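Local coordinates for protein prokaryotic transcription elongation factor GreA/GreB (Nitrosomonas europaea, PDB 2PN0) that probably binds RNA polymerase and acts as a regulator related to the GreA/GreB transcription elongation factors, at residues Ile9-Leu14 with Ala42-Val47. Sequence-based numbering, arbitrary orientation.
Sequences IMISSL and ARAEVV
Glu45 is held to the 9-14 segment through both its backbone N and its carbonyl O: N donates to Ile9 O at 2.9 Å, and O accepts from Ile11 N at 3.1 Å, the donor tilted 21° from the carbonyl plane. Val47 N continues the pattern with a 2.9 Å bond to Ile11 O. On the Met10/Glu45 face the two side chains run side by side in the same direction, with Glu45 in one of its two conformers. A bend at chi3 (51°) brings the selenomethionine CE of Met10 obliquely across Val47, 3.6 Å from its CG2. Ile11 and Val46 point to the other face. Strands 10-12 and 45-47 pair as a two-stranded parallel sheet, joined through two helices, 13-25 and 34-42, in a beta-alpha-alpha-beta order, within the Rnk N-terminal region. Where segment 9-14 turns into helix 13-25, Val46 CG1 approaches Ser13 CA, and Ser13 N makes a weak 3.3 Å bond to Val47 O. Ser12 N-caps helix 13-25 through OG to Asp15 N. Farther out, Ile52 touches both Met10 and Val47, while Leu41 of helix 34-42 packs on Ile11.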
ATOM      1  N   ILE A   9       1.022  -8.792 -19.109  1.00 21.43           N
ATOM      2  CA  ILE A   9      -0.320  -8.552 -18.593  1.00 20.84           C
ATOM      3  C   ILE A   9      -1.149  -8.013 -19.752  1.00 21.06           C
ATOM      4  O   ILE A   9      -0.590  -7.574 -20.759  1.00 20.68           O
ATOM      5  CB  ILE A   9      -0.340  -7.559 -17.385  1.00 20.92           C
ATOM      6  CG1 ILE A   9       0.145  -6.158 -17.816  1.00 20.78           C
ATOM      7  CG2 ILE A   9       0.429  -8.175 -16.180  1.00 20.63           C
ATOM      8  CD1 ILE A   9      -0.261  -4.984 -16.874  1.00 21.18           C
HETATM    9  N   MSE A  10      -2.471  -8.053 -19.601  1.00 21.26           N
HETATM   10  CA  MSE A  10      -3.403  -7.504 -20.577  1.00 21.82           C
HETATM   11  C   MSE A  10      -4.051  -6.252 -19.986  1.00 23.12           C
HETATM   12  O   MSE A  10      -4.484  -6.275 -18.816  1.00 23.27           O
HETATM   13  CB  MSE A  10      -4.510  -8.521 -20.908  1.00 21.59           C
HETATM   14  CG  MSE A  10      -4.041  -9.943 -21.174  1.00 21.36           C
HETATM   15 SE   MSE A  10      -5.488 -11.192 -21.656  0.75 20.83          SE
HETATM   16  CE  MSE A  10      -6.331 -10.155 -23.071  1.00 21.62           C
ATOM     17  N   ILE A  11      -4.107  -5.185 -20.791  1.00 24.18           N
ATOM     18  CA  ILE A  11      -4.770  -3.904 -20.468  0.60 24.98           C
ATOM     19  C   ILE A  11      -5.631  -3.478 -21.634  1.00 25.07           C
ATOM     20  O   ILE A  11      -5.309  -3.808 -22.773  1.00 24.90           O
ATOM     21  CB  ILE A  11      -3.772  -2.713 -20.417  0.60 25.05           C
ATOM     22  CG1 ILE A  11      -2.377  -3.117 -20.895  0.60 25.28           C
ATOM     23  CG2 ILE A  11      -3.885  -1.953 -19.098  0.60 26.61           C
ATOM     24  CD1 ILE A  11      -1.276  -2.165 -20.454  0.60 24.96           C
ATOM     25  N   SER A  12      -6.659  -2.674 -21.362  1.00 25.77           N
ATOM     26  CA  SER A  12      -7.416  -2.051 -22.432  1.00 27.28           C
ATOM     27  C   SER A  12      -6.602  -0.887 -22.972  1.00 27.95           C
ATOM     28  O   SER A  12      -5.705  -0.362 -22.281  1.00 28.54           O
ATOM     29  CB  SER A  12      -8.782  -1.556 -21.947  1.00 26.75           C
ATOM     30  OG  SER A  12      -8.657  -0.338 -21.239  1.00 28.57           O
ATOM     31  N   SER A  13      -6.934  -0.499 -24.198  1.00 28.13           N
ATOM     32  CA  SER A  13      -6.302   0.638 -24.863  0.60 28.61           C
ATOM     33  C   SER A  13      -6.461   1.914 -24.030  1.00 28.54           C
ATOM     34  O   SER A  13      -5.510   2.690 -23.887  1.00 28.20           O
ATOM     35  CB  SER A  13      -6.906   0.834 -26.255  0.60 28.50           C
ATOM     36  OG  SER A  13      -6.106   1.693 -27.049  0.60 28.86           O
ATOM     37  N   LEU A  14      -7.675   2.113 -23.509  1.00 28.66           N
ATOM     38  CA  LEU A  14      -8.038   3.240 -22.661  1.00 28.69           C
ATOM     39  C   LEU A  14      -7.152   3.305 -21.439  1.00 27.29           C
ATOM     40  O   LEU A  14      -6.582   4.352 -21.133  1.00 27.88           O
ATOM     41  CB  LEU A  14      -9.497   3.101 -22.216  1.00 28.85           C
ATOM     42  CG  LEU A  14     -10.190   4.161 -21.350  1.00 31.57           C
ATOM     43  CD1 LEU A  14      -9.873   5.592 -21.805  1.00 35.25           C
ATOM     44  CD2 LEU A  14     -11.701   3.935 -21.342  1.00 29.55           C
ATOM     45  N   ALA A  42       5.065  -1.184 -20.475  1.00 18.55           N
ATOM     46  CA  ALA A  42       5.742  -1.051 -21.772  1.00 19.87           C
ATOM     47  C   ALA A  42       5.598  -2.294 -22.636  1.00 21.34           C
ATOM     48  O   ALA A  42       5.539  -2.197 -23.872  1.00 21.24           O
ATOM     49  CB  ALA A  42       7.207  -0.739 -21.558  1.00 19.89           C
ATOM     50  N   ARG A  43       5.543  -3.450 -21.987  1.00 22.59           N
ATOM     51  CA  ARG A  43       5.511  -4.731 -22.697  1.00 25.30           C
ATOM     52  C   ARG A  43       4.149  -5.427 -22.610  1.00 25.61           C
ATOM     53  O   ARG A  43       3.980  -6.573 -23.079  1.00 25.14           O
ATOM     54  CB  ARG A  43       6.587  -5.652 -22.147  1.00 25.60           C
ATOM     55  CG  ARG A  43       6.346  -6.061 -20.716  1.00 26.84           C
ATOM     56  CD  ARG A  43       7.435  -6.991 -20.243  1.00 30.96           C
ATOM     57  NE  ARG A  43       7.606  -8.129 -21.148  1.00 32.97           N
ATOM     58  CZ  ARG A  43       7.186  -9.362 -20.884  1.00 35.16           C
ATOM     59  NH1 ARG A  43       6.576  -9.624 -19.730  1.00 35.90           N
ATOM     60  NH2 ARG A  43       7.389 -10.337 -21.767  1.00 37.07           N
ATOM     61  N   ALA A  44       3.178  -4.740 -22.021  1.00 25.80           N
ATOM     62  CA  ALA A  44       1.838  -5.299 -21.899  1.00 26.09           C
ATOM     63  C   ALA A  44       1.195  -5.549 -23.271  1.00 26.68           C
ATOM     64  O   ALA A  44       1.546  -4.917 -24.285  1.00 26.19           O
ATOM     65  CB  ALA A  44       0.964  -4.387 -21.079  1.00 26.42           C
ATOM     66  N   GLU A  45       0.253  -6.477 -23.296  1.00 27.13           N
ATOM     67  CA  GLU A  45      -0.535  -6.654 -24.498  0.60 28.24           C
ATOM     68  C   GLU A  45      -1.789  -5.812 -24.374  1.00 27.96           C
ATOM     69  O   GLU A  45      -2.569  -5.956 -23.417  1.00 28.22           O
ATOM     70  CB  GLU A  45      -0.812  -8.125 -24.817  0.60 28.19           C
ATOM     71  CG  GLU A  45      -1.404  -8.992 -23.730  0.60 29.14           C
ATOM     72  CD  GLU A  45      -1.959 -10.282 -24.318  0.60 29.57           C
ATOM     73  OE1 GLU A  45      -3.003 -10.222 -25.006  0.60 30.62           O
ATOM     74  OE2 GLU A  45      -1.341 -11.352 -24.107  0.60 32.16           O
ATOM     75  N   VAL A  46      -1.931  -4.889 -25.316  1.00 28.26           N
ATOM     76  CA  VAL A  46      -3.022  -3.934 -25.300  1.00 29.32           C
ATOM     77  C   VAL A  46      -4.177  -4.464 -26.137  1.00 29.93           C
ATOM     78  O   VAL A  46      -4.087  -4.548 -27.361  1.00 30.09           O
ATOM     79  CB  VAL A  46      -2.588  -2.539 -25.820  1.00 29.40           C
ATOM     80  CG1 VAL A  46      -3.643  -1.517 -25.491  1.00 30.11           C
ATOM     81  CG2 VAL A  46      -1.270  -2.101 -25.216  1.00 29.60           C
ATOM     82  N   VAL A  47      -5.269  -4.821 -25.475  1.00 30.11           N
ATOM     83  CA  VAL A  47      -6.392  -5.414 -26.185  1.00 30.62           C
ATOM     84  C   VAL A  47      -7.633  -4.527 -26.069  1.00 30.68           C
ATOM     85  O   VAL A  47      -7.648  -3.563 -25.297  1.00 30.83           O
ATOM     86  CB  VAL A  47      -6.681  -6.862 -25.690  1.00 30.96           C
ATOM     87  CG1 VAL A  47      -5.465  -7.765 -25.897  1.00 31.27           C
ATOM     88  CG2 VAL A  47      -7.090  -6.866 -24.235  1.00 30.03           C
TER